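Local structure of putative tagatose-6-phosphate ketose/aldose isomerase (Escherichia coli, 3C3J) at residues I108-S113 and T177-S182; A121-A126 and C133-I138; A145-A150 and A156-M161. The protein is a putative isomerase with two SIS domains, each built round a parallel five-stranded beta-sheet flanked by helices. All blocks are in the same frame, centred on the assembly; numbering follows the deposited sequence.

Interaction 1 of 3, residues I108-S113 and T177-S182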
loop_
_atom_site.group_PDB
_atom_site.type_symbol
_atom_site.label_atom_id
_atom_site.label_comp_id
_atom_site.label_asym_id
_atom_site.label_seq_id
_atom_site.Cartn_x
_atom_site.Cartn_y
_atom_site.Cartn_z
ATOM N N ILE A 108 2.995 -14.052 -12.339
ATOM C CA ILE A 108 2.465 -15.049 -11.410
ATOM C C ILE A 108 1.058 -14.586 -10.997
ATOM O O ILE A 108 0.904 -13.586 -10.299
ATOM C CB ILE A 108 3.377 -15.226 -10.201
ATOM C CG1 ILE A 108 4.781 -15.633 -10.662
ATOM C CG2 ILE A 108 2.806 -16.303 -9.247
ATOM C CD1 ILE A 108 5.823 -15.308 -9.651
ATOM N N SER A 109 0.039 -15.263 -11.509
ATOM C CA SER A 109 -1.351 -14.818 -11.338
ATOM C C SER A 109 -2.002 -15.699 -10.278
ATOM O O SER A 109 -2.119 -16.897 -10.466
ATOM C CB SER A 109 -2.126 -14.943 -12.659
ATOM O OG SER A 109 -1.760 -13.946 -13.621
ATOM N N PHE A 110 -2.418 -15.100 -9.165
ATOM C CA PHE A 110 -3.200 -15.772 -8.140
ATOM C C PHE A 110 -4.694 -15.586 -8.376
ATOM O O PHE A 110 -5.161 -14.477 -8.588
ATOM C CB PHE A 110 -2.834 -15.199 -6.769
ATOM C CG PHE A 110 -1.412 -15.406 -6.395
ATOM C CD1 PHE A 110 -0.951 -16.663 -6.059
ATOM C CD2 PHE A 110 -0.515 -14.339 -6.372
ATOM C CE1 PHE A 110 0.364 -16.869 -5.701
ATOM C CE2 PHE A 110 0.830 -14.544 -6.015
ATOM C CZ PHE A 110 1.265 -15.808 -5.687
ATOM N N GLY A 111 -5.454 -16.667 -8.322
ATOM C CA GLY A 111 -6.924 -16.563 -8.362
ATOM C C GLY A 111 -7.570 -17.817 -7.816
ATOM O O GLY A 111 -7.258 -18.933 -8.257
ATOM N N ARG A 112 -8.443 -17.647 -6.839
ATOM C CA ARG A 112 -9.193 -18.756 -6.272
ATOM C C ARG A 112 -10.054 -19.422 -7.358
ATOM O O ARG A 112 -9.875 -20.601 -7.647
ATOM C CB ARG A 112 -10.034 -18.277 -5.085
ATOM C CG ARG A 112 -11.003 -19.346 -4.571
ATOM C CD ARG A 112 -11.899 -18.900 -3.457
ATOM N NE ARG A 112 -12.450 -17.554 -3.572
ATOM C CZ ARG A 112 -13.304 -17.029 -2.690
ATOM N NH1 ARG A 112 -13.780 -17.758 -1.690
ATOM N NH2 ARG A 112 -13.718 -15.778 -2.825
ATOM N N SER A 113 -10.931 -18.664 -8.000
ATOM C CA SER A 113 -11.794 -19.212 -9.058
ATOM C C SER A 113 -11.128 -19.308 -10.416
ATOM O O SER A 113 -11.527 -20.118 -11.237
ATOM C CB SER A 113 -13.062 -18.364 -9.205
ATOM O OG SER A 113 -12.804 -17.129 -9.870
ATOM N N THR A 177 -3.637 -18.762 1.864
ATOM C CA THR A 177 -2.460 -19.331 2.529
ATOM C C THR A 177 -1.819 -20.463 1.700
ATOM O O THR A 177 -0.577 -20.565 1.627
ATOM C CB THR A 177 -2.761 -19.759 3.977
ATOM O OG1 THR A 177 -3.786 -20.772 3.979
ATOM C CG2 THR A 177 -3.146 -18.500 4.839
ATOM N N THR A 178 -2.627 -21.270 1.020
ATOM C CA THR A 178 -2.050 -22.367 0.249
ATOM C C THR A 178 -1.341 -21.855 -1.009
ATOM O O THR A 178 -0.235 -22.313 -1.347
ATOM C CB THR A 178 -3.088 -23.498 -0.047
ATOM O OG1 THR A 178 -3.741 -23.875 1.180
ATOM C CG2 THR A 178 -2.376 -24.726 -0.660
HETATM N N MSE A 179 -1.928 -20.852 -1.657
HETATM C CA MSE A 179 -1.283 -20.201 -2.790
HETATM C C MSE A 179 0.028 -19.547 -2.378
HETATM O O MSE A 179 1.012 -19.663 -3.100
HETATM C CB MSE A 179 -2.223 -19.177 -3.450
HETATM C CG MSE A 179 -3.342 -19.853 -4.239
HETATM SE SE MSE A 179 -4.464 -18.609 -5.278
HETATM C CE MSE A 179 -4.960 -17.405 -3.878
HETATM N N MSE A 180 0.039 -18.896 -1.211
HETATM C CA MSE A 180 1.226 -18.242 -0.715
HETATM C C MSE A 180 2.371 -19.223 -0.434
HETATM O O MSE A 180 3.510 -18.995 -0.839
HETATM C CB MSE A 180 0.922 -17.429 0.542
HETATM C CG MSE A 180 2.128 -16.648 1.020
HETATM SE SE MSE A 180 1.609 -15.122 2.118
HETATM C CE MSE A 180 0.570 -16.062 3.540
ATOM N N ALA A 181 2.059 -20.300 0.276
ATOM C CA ALA A 181 3.033 -21.359 0.580
ATOM C C ALA A 181 3.550 -22.001 -0.697
ATOM O O ALA A 181 4.743 -22.285 -0.815
ATOM C CB ALA A 181 2.403 -22.421 1.476
ATOM N N SER A 182 2.651 -22.209 -1.661
ATOM C CA SER A 182 3.050 -22.789 -2.953
ATOM C C SER A 182 4.042 -21.886 -3.708
ATOM O O SER A 182 5.066 -22.364 -4.203
ATOM C CB SER A 182 1.835 -23.107 -3.820
ATOM O OG SER A 182 0.928 -23.929 -3.095
#
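In the helical turn that carries M179 against F110, T178 O accepts two bonds from S182: one from the backbone N at 2.9 Å, the ordinary helical bond, and one from OG at 2.6 Å. The hydroxyl stands above the carbonyl plane, 36° out of it, and the amide comes from the opposite face; S182 OG also pairs with S30 OG on helix 23-49. This turn belongs to helix 174-187, which packs on the parallel sheet of the SIS domain beside the end of strand 105-111. The contact itself is apolar and buried. The side chains of F110 and M179, a selenomethionine, pass one another, pointing opposite ways, with F110 CD1 3.8 Å from M179 CB. M179 SE lies at the edge of the F110 ring, 5.4 Å from its centroid and 77° off the normal, a Met-aromatic contact. L58 and I67 also pack on F110, while M172 and S64 add to the surroundings of M179. R112 turns its guanidinium away from the helix and bonds through NH1 to G169 O. With chi2 extended (-173°), M179 SE reaches to 3.7 Å from G111 N, where the strand gives way to the loop.

Interaction 2 of 3, residues A121-A126 and C133-I138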
loop_
_atom_site.group_PDB
_atom_site.type_symbol
_atom_site.label_atom_id
_atom_site.label_comp_id
_atom_site.label_asym_id
_atom_site.label_seq_id
_atom_site.Cartn_x
_atom_site.Cartn_y
_atom_site.Cartn_z
ATOM N N ALA A 121 -8.192 -10.521 -17.604
ATOM C CA ALA A 121 -7.807 -9.252 -18.220
ATOM C C ALA A 121 -6.328 -8.922 -17.982
ATOM O O ALA A 121 -5.667 -8.494 -18.903
ATOM C CB ALA A 121 -8.709 -8.136 -17.731
ATOM N N ALA A 122 -5.813 -9.155 -16.768
ATOM C CA ALA A 122 -4.393 -8.896 -16.492
ATOM C C ALA A 122 -3.453 -9.777 -17.346
ATOM O O ALA A 122 -2.424 -9.303 -17.865
ATOM C CB ALA A 122 -4.095 -9.036 -14.990
ATOM N N VAL A 123 -3.820 -11.041 -17.512
ATOM C CA VAL A 123 -3.073 -11.965 -18.354
ATOM C C VAL A 123 -3.024 -11.447 -19.812
ATOM O O VAL A 123 -1.949 -11.394 -20.430
ATOM C CB VAL A 123 -3.654 -13.414 -18.259
ATOM C CG1 VAL A 123 -3.078 -14.339 -19.359
ATOM C CG2 VAL A 123 -3.369 -14.029 -16.873
ATOM N N GLU A 124 -4.181 -11.060 -20.331
ATOM C CA GLU A 124 -4.304 -10.601 -21.722
ATOM C C GLU A 124 -3.509 -9.320 -21.937
ATOM O O GLU A 124 -2.824 -9.163 -22.946
ATOM C CB GLU A 124 -5.787 -10.355 -22.081
ATOM C CG GLU A 124 -6.684 -11.634 -22.109
ATOM C CD GLU A 124 -8.215 -11.323 -22.241
ATOM O OE1 GLU A 124 -8.644 -10.162 -21.979
ATOM O OE2 GLU A 124 -9.011 -12.242 -22.580
ATOM N N LEU A 125 -3.601 -8.405 -20.966
ATOM C CA LEU A 125 -2.880 -7.143 -21.040
ATOM C C LEU A 125 -1.359 -7.355 -21.004
ATOM O O LEU A 125 -0.628 -6.741 -21.794
ATOM C CB LEU A 125 -3.366 -6.227 -19.925
ATOM C CG LEU A 125 -4.700 -5.503 -20.148
ATOM C CD1 LEU A 125 -5.207 -4.943 -18.787
ATOM C CD2 LEU A 125 -4.530 -4.377 -21.184
ATOM N N ALA A 126 -0.903 -8.281 -20.160
ATOM C CA ALA A 126 0.517 -8.586 -20.057
ATOM C C ALA A 126 1.009 -9.142 -21.400
ATOM O O ALA A 126 2.039 -8.686 -21.924
ATOM C CB ALA A 126 0.799 -9.543 -18.905
ATOM N N CYS A 133 6.574 -12.715 -22.848
ATOM C CA CYS A 133 5.741 -12.825 -21.667
ATOM C C CYS A 133 5.454 -14.291 -21.369
ATOM O O CYS A 133 5.103 -15.084 -22.290
ATOM C CB CYS A 133 4.431 -12.079 -21.866
ATOM S SG CYS A 133 3.562 -11.782 -20.336
ATOM N N TYR A 134 5.645 -14.646 -20.097
ATOM C CA TYR A 134 5.412 -15.996 -19.597
ATOM C C TYR A 134 4.488 -15.902 -18.399
ATOM O O TYR A 134 4.396 -14.857 -17.757
ATOM C CB TYR A 134 6.710 -16.690 -19.199
ATOM C CG TYR A 134 7.753 -16.666 -20.284
ATOM C CD1 TYR A 134 7.786 -17.648 -21.272
ATOM C CD2 TYR A 134 8.691 -15.637 -20.335
ATOM C CE1 TYR A 134 8.735 -17.603 -22.279
ATOM C CE2 TYR A 134 9.676 -15.596 -21.341
ATOM C CZ TYR A 134 9.684 -16.577 -22.301
ATOM O OH TYR A 134 10.629 -16.527 -23.317
ATOM N N HIS A 135 3.797 -16.995 -18.126
ATOM C CA HIS A 135 2.763 -17.055 -17.067
ATOM C C HIS A 135 2.898 -18.285 -16.200
ATOM O O HIS A 135 3.123 -19.402 -16.720
ATOM C CB HIS A 135 1.372 -17.056 -17.692
ATOM C CG HIS A 135 1.052 -15.802 -18.416
ATOM N ND1 HIS A 135 1.230 -15.663 -19.777
ATOM C CD2 HIS A 135 0.628 -14.603 -17.964
ATOM C CE1 HIS A 135 0.891 -14.437 -20.127
ATOM N NE2 HIS A 135 0.526 -13.772 -19.047
ATOM N N LEU A 136 2.738 -18.081 -14.890
ATOM C CA LEU A 136 2.582 -19.143 -13.913
ATOM C C LEU A 136 1.361 -18.829 -13.044
ATOM O O LEU A 136 1.483 -18.271 -11.965
ATOM C CB LEU A 136 3.827 -19.271 -13.044
ATOM C CG LEU A 136 3.899 -20.537 -12.150
ATOM C CD1 LEU A 136 4.633 -21.625 -12.881
ATOM C CD2 LEU A 136 4.578 -20.227 -10.817
ATOM N N PRO A 137 0.162 -19.168 -13.529
ATOM C CA PRO A 137 -0.986 -19.041 -12.639
ATOM C C PRO A 137 -0.951 -20.040 -11.485
ATOM O O PRO A 137 -0.554 -21.199 -11.662
ATOM C CB PRO A 137 -2.183 -19.300 -13.551
ATOM C CG PRO A 137 -1.617 -19.318 -14.943
ATOM C CD PRO A 137 -0.209 -19.673 -14.857
ATOM N N ILE A 138 -1.332 -19.560 -10.305
ATOM C CA ILE A 138 -1.461 -20.393 -9.108
ATOM C C ILE A 138 -2.910 -20.212 -8.696
ATOM O O ILE A 138 -3.328 -19.113 -8.278
ATOM C CB ILE A 138 -0.465 -19.966 -8.010
ATOM C CG1 ILE A 138 0.966 -20.112 -8.536
ATOM C CG2 ILE A 138 -0.665 -20.780 -6.721
ATOM C CD1 ILE A 138 2.127 -19.706 -7.547
#
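V123 lays its CG1 methyl over one face of the H135 imidazole, a CH-pi contact with the carbon 4.0 Å from the ring centroid and 25° off the normal. The pair joins helix 117-129 to strand 133-139 within the beta-alpha-beta unit that starts from strand 105-111. Helix and strand segments run nearly antiparallel, at 157°, with their axes 9.5 Å apart, as expected where a helix returns the chain to begin the next parallel strand. With CG1 anti to the backbone N (chi1 168°), V123 reaches across to the ring, and the methyl sits 3.6 Å above its plane, displaced toward the rim. One helical turn later, A126 CB touches the same ring only obliquely, and no hydrogen bond crosses between the segments. The helix also rests on the neighbouring strand 105-111, V123 touching S109 and A126 touching L107, which H135 meets as well. On another side of the helix, L125 packs on Y287 of the second subunit. At the start of the strand C133 completes the interface: its SG, anti to the backbone N, lies 3.8 Å from A126 CB and equally far from A126 O.

Interaction 3 of 3, residues A145-A150 and A156-M161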
loop_
_atom_site.group_PDB
_atom_site.type_symbol
_atom_site.label_atom_id
_atom_site.label_comp_id
_atom_site.label_asym_id
_atom_site.label_seq_id
_atom_site.Cartn_x
_atom_site.Cartn_y
_atom_site.Cartn_z
ATOM N N ALA A 145 -10.608 -20.126 -16.124
ATOM C CA ALA A 145 -9.879 -19.516 -17.224
ATOM C C ALA A 145 -8.373 -19.461 -16.991
ATOM O O ALA A 145 -7.614 -19.841 -17.875
ATOM C CB ALA A 145 -10.430 -18.113 -17.456
ATOM N N LEU A 146 -7.931 -19.039 -15.798
ATOM C CA LEU A 146 -6.496 -18.979 -15.527
ATOM C C LEU A 146 -5.834 -20.318 -15.804
ATOM O O LEU A 146 -4.809 -20.388 -16.508
ATOM C CB LEU A 146 -6.192 -18.564 -14.071
ATOM C CG LEU A 146 -6.193 -17.104 -13.655
ATOM C CD1 LEU A 146 -5.810 -16.971 -12.130
ATOM C CD2 LEU A 146 -5.309 -16.252 -14.569
ATOM N N TYR A 147 -6.420 -21.389 -15.249
ATOM C CA TYR A 147 -5.829 -22.705 -15.401
ATOM C C TYR A 147 -5.921 -23.157 -16.869
ATOM O O TYR A 147 -4.945 -23.565 -17.471
ATOM C CB TYR A 147 -6.496 -23.733 -14.467
ATOM C CG TYR A 147 -5.695 -25.001 -14.359
ATOM C CD1 TYR A 147 -4.514 -25.021 -13.632
ATOM C CD2 TYR A 147 -6.095 -26.173 -15.015
ATOM C CE1 TYR A 147 -3.751 -26.162 -13.540
ATOM C CE2 TYR A 147 -5.330 -27.336 -14.930
ATOM C CZ TYR A 147 -4.165 -27.311 -14.186
ATOM O OH TYR A 147 -3.376 -28.413 -14.063
ATOM N N GLN A 148 -7.117 -23.080 -17.418
ATOM C CA GLN A 148 -7.372 -23.596 -18.777
ATOM C C GLN A 148 -6.610 -22.820 -19.872
ATOM O O GLN A 148 -6.004 -23.428 -20.775
ATOM C CB GLN A 148 -8.867 -23.619 -19.040
ATOM C CG GLN A 148 -9.591 -24.713 -18.276
ATOM C CD GLN A 148 -9.183 -26.122 -18.700
ATOM O OE1 GLN A 148 -8.869 -26.379 -19.874
ATOM N NE2 GLN A 148 -9.200 -27.040 -17.748
ATOM N N ASN A 149 -6.580 -21.491 -19.770
ATOM C CA ASN A 149 -5.832 -20.712 -20.761
ATOM C C ASN A 149 -4.362 -21.058 -20.700
ATOM O O ASN A 149 -3.711 -21.145 -21.738
ATOM C CB ASN A 149 -6.040 -19.218 -20.573
ATOM C CG ASN A 149 -7.462 -18.788 -20.863
ATOM O OD1 ASN A 149 -8.164 -19.422 -21.651
ATOM N ND2 ASN A 149 -7.906 -17.716 -20.218
ATOM N N ALA A 150 -3.847 -21.278 -19.489
ATOM C CA ALA A 150 -2.423 -21.569 -19.293
ATOM C C ALA A 150 -2.023 -22.900 -19.899
ATOM O O ALA A 150 -0.989 -23.008 -20.550
ATOM C CB ALA A 150 -2.051 -21.534 -17.805
ATOM N N ALA A 156 3.122 -20.700 -20.712
ATOM C CA ALA A 156 2.444 -20.750 -19.407
ATOM C C ALA A 156 2.571 -22.118 -18.768
ATOM O O ALA A 156 2.637 -23.135 -19.473
ATOM C CB ALA A 156 1.003 -20.391 -19.568
ATOM N N PHE A 157 2.633 -22.140 -17.442
ATOM C CA PHE A 157 2.645 -23.375 -16.669
ATOM C C PHE A 157 1.766 -23.109 -15.457
ATOM O O PHE A 157 2.094 -22.268 -14.643
ATOM C CB PHE A 157 4.067 -23.721 -16.222
ATOM C CG PHE A 157 4.188 -25.049 -15.496
ATOM C CD1 PHE A 157 4.774 -26.141 -16.129
ATOM C CD2 PHE A 157 3.739 -25.200 -14.191
ATOM C CE1 PHE A 157 4.894 -27.363 -15.475
ATOM C CE2 PHE A 157 3.845 -26.422 -13.532
ATOM C CZ PHE A 157 4.428 -27.502 -14.175
ATOM N N ALA A 158 0.665 -23.820 -15.345
ATOM C CA ALA A 158 -0.301 -23.555 -14.287
ATOM C C ALA A 158 -0.147 -24.562 -13.177
ATOM O O ALA A 158 0.055 -25.758 -13.404
ATOM C CB ALA A 158 -1.687 -23.591 -14.802
ATOM N N LEU A 159 -0.268 -24.051 -11.961
ATOM C CA LEU A 159 -0.176 -24.866 -10.777
ATOM C C LEU A 159 -1.539 -24.862 -10.066
ATOM O O LEU A 159 -2.044 -23.823 -9.640
ATOM C CB LEU A 159 0.939 -24.330 -9.911
ATOM C CG LEU A 159 1.330 -25.017 -8.635
ATOM C CD1 LEU A 159 1.654 -26.501 -8.893
ATOM C CD2 LEU A 159 2.550 -24.219 -8.082
ATOM N N LEU A 160 -2.109 -26.042 -9.937
ATOM C CA LEU A 160 -3.416 -26.212 -9.314
ATOM C C LEU A 160 -3.284 -26.493 -7.819
ATOM O O LEU A 160 -2.484 -27.354 -7.414
ATOM C CB LEU A 160 -4.142 -27.366 -10.005
ATOM C CG LEU A 160 -5.622 -27.557 -9.687
ATOM C CD1 LEU A 160 -6.463 -26.345 -10.103
ATOM C CD2 LEU A 160 -6.122 -28.858 -10.379
HETATM N N MSE A 161 -4.072 -25.801 -7.004
HETATM C CA MSE A 161 -4.026 -25.985 -5.543
HETATM C C MSE A 161 -4.900 -27.198 -5.203
HETATM O O MSE A 161 -5.707 -27.628 -6.054
HETATM C CB MSE A 161 -4.541 -24.734 -4.827
HETATM C CG MSE A 161 -3.736 -23.492 -5.065
HETATM SE SE MSE A 161 -1.881 -23.667 -4.458
HETATM C CE MSE A 161 -0.957 -24.332 -6.081
HETATM O O HOH W 1 -0.935 -28.386 -13.603
HETATM O O HOH W 2 0.934 -24.649 -20.813
#
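Y147 packs on A158, and A150 on A156 and A158, in the tight part of this contact, whereas L160 and a water close its looser rim. A158 CB is 3.4 Å from Y147 CD1 and meets the neighbouring CE1 at almost the same distance. The methyl of A150 packs against two others, its CB being 3.7 Å from both A156 CB and A158 CB. A156 CB also abuts the end of the helical turn, 3.4 Å from A150 O. Small side chains thus let the backbones come close, with the CA atoms of A150 and A156 only 4.9 Å apart. Toward the rim, Y147 and L160 cross at about a right angle: L160 CB touches Y147 CE1 at 3.8 Å, and L160 CD1 hangs over one ring face near its margin. With CG anti to the backbone N (chi1 -166°), the phenol of Y147 extends across the 158-160 backbone, and a water links its OH to A158 O, donating to that carbonyl at 2.8 Å. A150 also touches P137 and Y147 touches T139, both on strand 133-139. Such alanine-rich seating of helix 145-151 on the chain leading into edge strand 159-160 belongs to the last beta-alpha-beta unit of this SIS-domain sheet.

How the interactions relate
All three interactions build on one parallel sheet, in which strands 105-111, 133-139 and 159-160 lie side by side. Interactions 1 and 2, with centres about 14 Å apart, join where I138 probably bonds to S109 O through N (2.8 Å) and to G111 N through O (3.2 Å). Interactions 2 and 3, about 10 Å between centres, meet in the same way: H135 O lies 2.9 Å from F157 N. They are consecutive along the chain, both falling between the two segments of interaction 1. Between interactions 1 and 3, centres about 11 Å apart, M161 packs against M179 and S182. L146 of interaction 3 touches G111 of interaction 1 and also V123 of interaction 2.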